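Local coordinates for protein trypsin inhibitor BGIT (Momordica charantia, PDB 1VBW) that probably inhibits trypsin and related serine endopeptidases, as a small single-chain member of the potato type I inhibitor family, at residues R32-K37 and R50-V55. Residues are numbered along the deposited sequence; the frame is centred on the assembly and turned at random. Where two conformers were deposited one is given.
Sequences RAVIIK and RVRVWV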
# COMPACT_ATOMS: atom_id res chain seq x y z
N ARG A 32 -6.67 -3.01 3.68
CA ARG A 32 -7.16 -2.40 2.46
C ARG A 32 -6.09 -1.48 1.94
O ARG A 32 -5.52 -0.66 2.70
CB ARG A 32 -8.46 -1.59 2.76
CG ARG A 32 -8.90 -0.75 1.58
CD ARG A 32 -10.29 -0.15 1.80
NE ARG A 32 -10.64 0.80 0.78
CZ ARG A 32 -10.46 2.13 0.85
NH1 ARG A 32 -10.01 2.69 1.98
NH2 ARG A 32 -10.78 2.88 -0.18
N ALA A 33 -5.79 -1.63 0.64
CA ALA A 33 -4.79 -0.79 -0.01
C ALA A 33 -5.47 0.45 -0.57
O ALA A 33 -6.52 0.38 -1.23
CB ALA A 33 -4.12 -1.58 -1.11
N VAL A 34 -4.84 1.59 -0.38
CA VAL A 34 -5.32 2.93 -0.71
C VAL A 34 -4.35 3.52 -1.73
O VAL A 34 -3.22 3.74 -1.34
CB VAL A 34 -5.42 3.80 0.54
CG1 VAL A 34 -4.12 3.94 1.28
CG2 VAL A 34 -6.03 5.18 0.22
N ILE A 35 -4.75 3.79 -2.98
CA ILE A 35 -3.90 4.38 -3.99
C ILE A 35 -3.84 5.89 -3.78
O ILE A 35 -4.90 6.53 -3.75
CB ILE A 35 -4.43 4.09 -5.41
CG1 ILE A 35 -4.63 2.60 -5.56
CG2 ILE A 35 -3.50 4.73 -6.41
CD1 ILE A 35 -3.30 1.89 -5.67
N ILE A 36 -2.66 6.45 -3.67
CA ILE A 36 -2.50 7.87 -3.41
C ILE A 36 -1.32 8.37 -4.24
O ILE A 36 -0.27 7.74 -4.25
CB ILE A 36 -2.18 8.21 -1.94
CG1 ILE A 36 -3.12 7.53 -0.98
CG2 ILE A 36 -2.21 9.72 -1.80
CD1 ILE A 36 -2.74 7.75 0.48
N LYS A 37 -1.48 9.50 -4.89
CA LYS A 37 -0.39 10.05 -5.68
C LYS A 37 0.71 10.57 -4.77
O LYS A 37 0.44 11.31 -3.80
CB LYS A 37 -0.86 11.22 -6.57
CG LYS A 37 0.18 11.76 -7.55
CD LYS A 37 -0.43 12.62 -8.65
CE LYS A 37 0.62 13.33 -9.50
NZ LYS A 37 0.24 14.73 -9.81
N ARG A 50 -4.50 -0.50 7.10
CA ARG A 50 -4.31 0.36 5.94
C ARG A 50 -2.93 0.12 5.31
O ARG A 50 -1.95 0.03 6.04
CB ARG A 50 -4.35 1.82 6.41
CG ARG A 50 -4.20 2.87 5.32
CD ARG A 50 -4.39 4.28 5.85
NE ARG A 50 -3.46 4.59 6.92
CZ ARG A 50 -3.65 5.55 7.82
NH1 ARG A 50 -2.73 5.79 8.76
NH2 ARG A 50 -4.79 6.27 7.82
N VAL A 51 -2.91 0.06 3.99
CA VAL A 51 -1.65 0.05 3.22
C VAL A 51 -1.76 1.15 2.18
O VAL A 51 -2.49 0.99 1.20
CB VAL A 51 -1.36 -1.31 2.59
CG1 VAL A 51 -0.08 -1.23 1.74
CG2 VAL A 51 -1.20 -2.39 3.64
N ARG A 52 -1.00 2.21 2.36
CA ARG A 52 -0.90 3.24 1.33
C ARG A 52 -0.05 2.77 0.17
O ARG A 52 1.06 2.27 0.40
CB ARG A 52 -0.35 4.52 1.95
CG ARG A 52 -1.38 5.08 2.93
CD ARG A 52 -0.94 6.31 3.63
NE ARG A 52 -2.14 6.86 4.28
CZ ARG A 52 -1.83 7.44 5.46
NH1 ARG A 52 -0.57 7.39 5.79
NH2 ARG A 52 -2.82 7.97 6.05
N VAL A 53 -0.54 2.94 -1.01
CA VAL A 53 0.14 2.61 -2.24
C VAL A 53 0.41 3.93 -2.97
O VAL A 53 -0.48 4.48 -3.58
CB VAL A 53 -0.65 1.63 -3.10
CG1 VAL A 53 0.13 1.30 -4.37
CG2 VAL A 53 -0.95 0.34 -2.31
N TRP A 54 1.66 4.40 -2.82
CA TRP A 54 2.04 5.70 -3.36
C TRP A 54 2.44 5.55 -4.83
O TRP A 54 3.34 4.76 -5.12
CB TRP A 54 3.20 6.27 -2.57
CG TRP A 54 2.85 6.62 -1.15
CD1 TRP A 54 3.12 5.88 -0.02
CD2 TRP A 54 2.21 7.82 -0.73
NE1 TRP A 54 2.65 6.57 1.10
CE2 TRP A 54 2.10 7.76 0.68
CE3 TRP A 54 1.72 8.94 -1.39
CZ2 TRP A 54 1.49 8.79 1.43
CZ3 TRP A 54 1.14 9.97 -0.66
CH2 TRP A 54 1.05 9.87 0.73
N VAL A 55 1.79 6.31 -5.70
CA VAL A 55 1.97 6.11 -7.14
C VAL A 55 2.40 7.42 -7.80
O VAL A 55 2.16 8.54 -7.36
CB VAL A 55 0.71 5.59 -7.80
CG1 VAL A 55 0.36 4.19 -7.27
CG2 VAL A 55 -0.46 6.52 -7.68
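In the small mixed sheet of this potato inhibitor fold, edge strand 32-37 pairs in parallel with central strand 50-55; the residues joining them include the loop that, as in relatives, probably carries the reactive site. Five backbone hydrogen bonds define the pair, running from Val51 N to Arg32 O through to Val55 N to Ile36 O; the shortest joins Val53 N to Val34 O at 2.8 Å and is nearly straight, with 169° at the hydrogen. The two strand axes run at 28° to each other. On the apolar face Ala33 CB meets Val53 CG2 at 3.9 Å, and Ile35 lies alongside Val53, its CD1 3.7 Å from Val53 CB. Helix 17-27 packs here, with Ile24 against Val51 and Val53.

The other face mixes aliphatic, aromatic and arginine side chains. Val34, Ile35 and Ile36 each have a second conformer, so their side-chain contacts hold for the one described. Val34 CG1 lies against Arg52 CA and CG. Ile36 forks over two neighbours: CD1 reaches the Arg52 aliphatic chain, while CG2, anti to the backbone N, comes within 3.5 Å of Trp54 CZ3. Ile36 CB stands 3.9 Å above the indole plane, offset toward its rim, whereas Lys37 O meets the ring edge. An alanine in place of Trp54 would probably leave Ile36 CB and CG2 without their aromatic backing. Within 50-55, Arg52 NH2 lies 3.1 Å above the centre of the Arg50 guanidinium plane. Arg52 also belongs to a sodium site with Thr66 and Gly68. Arg50 NH1 forms salt bridges with Asp45 and the C-terminal carboxylate of Gly68, which are likely to balance the positive charge, while Arg52 NH2 donates to Thr43 O; the two arginines thus tie the central strand to the connecting loop and chain terminus.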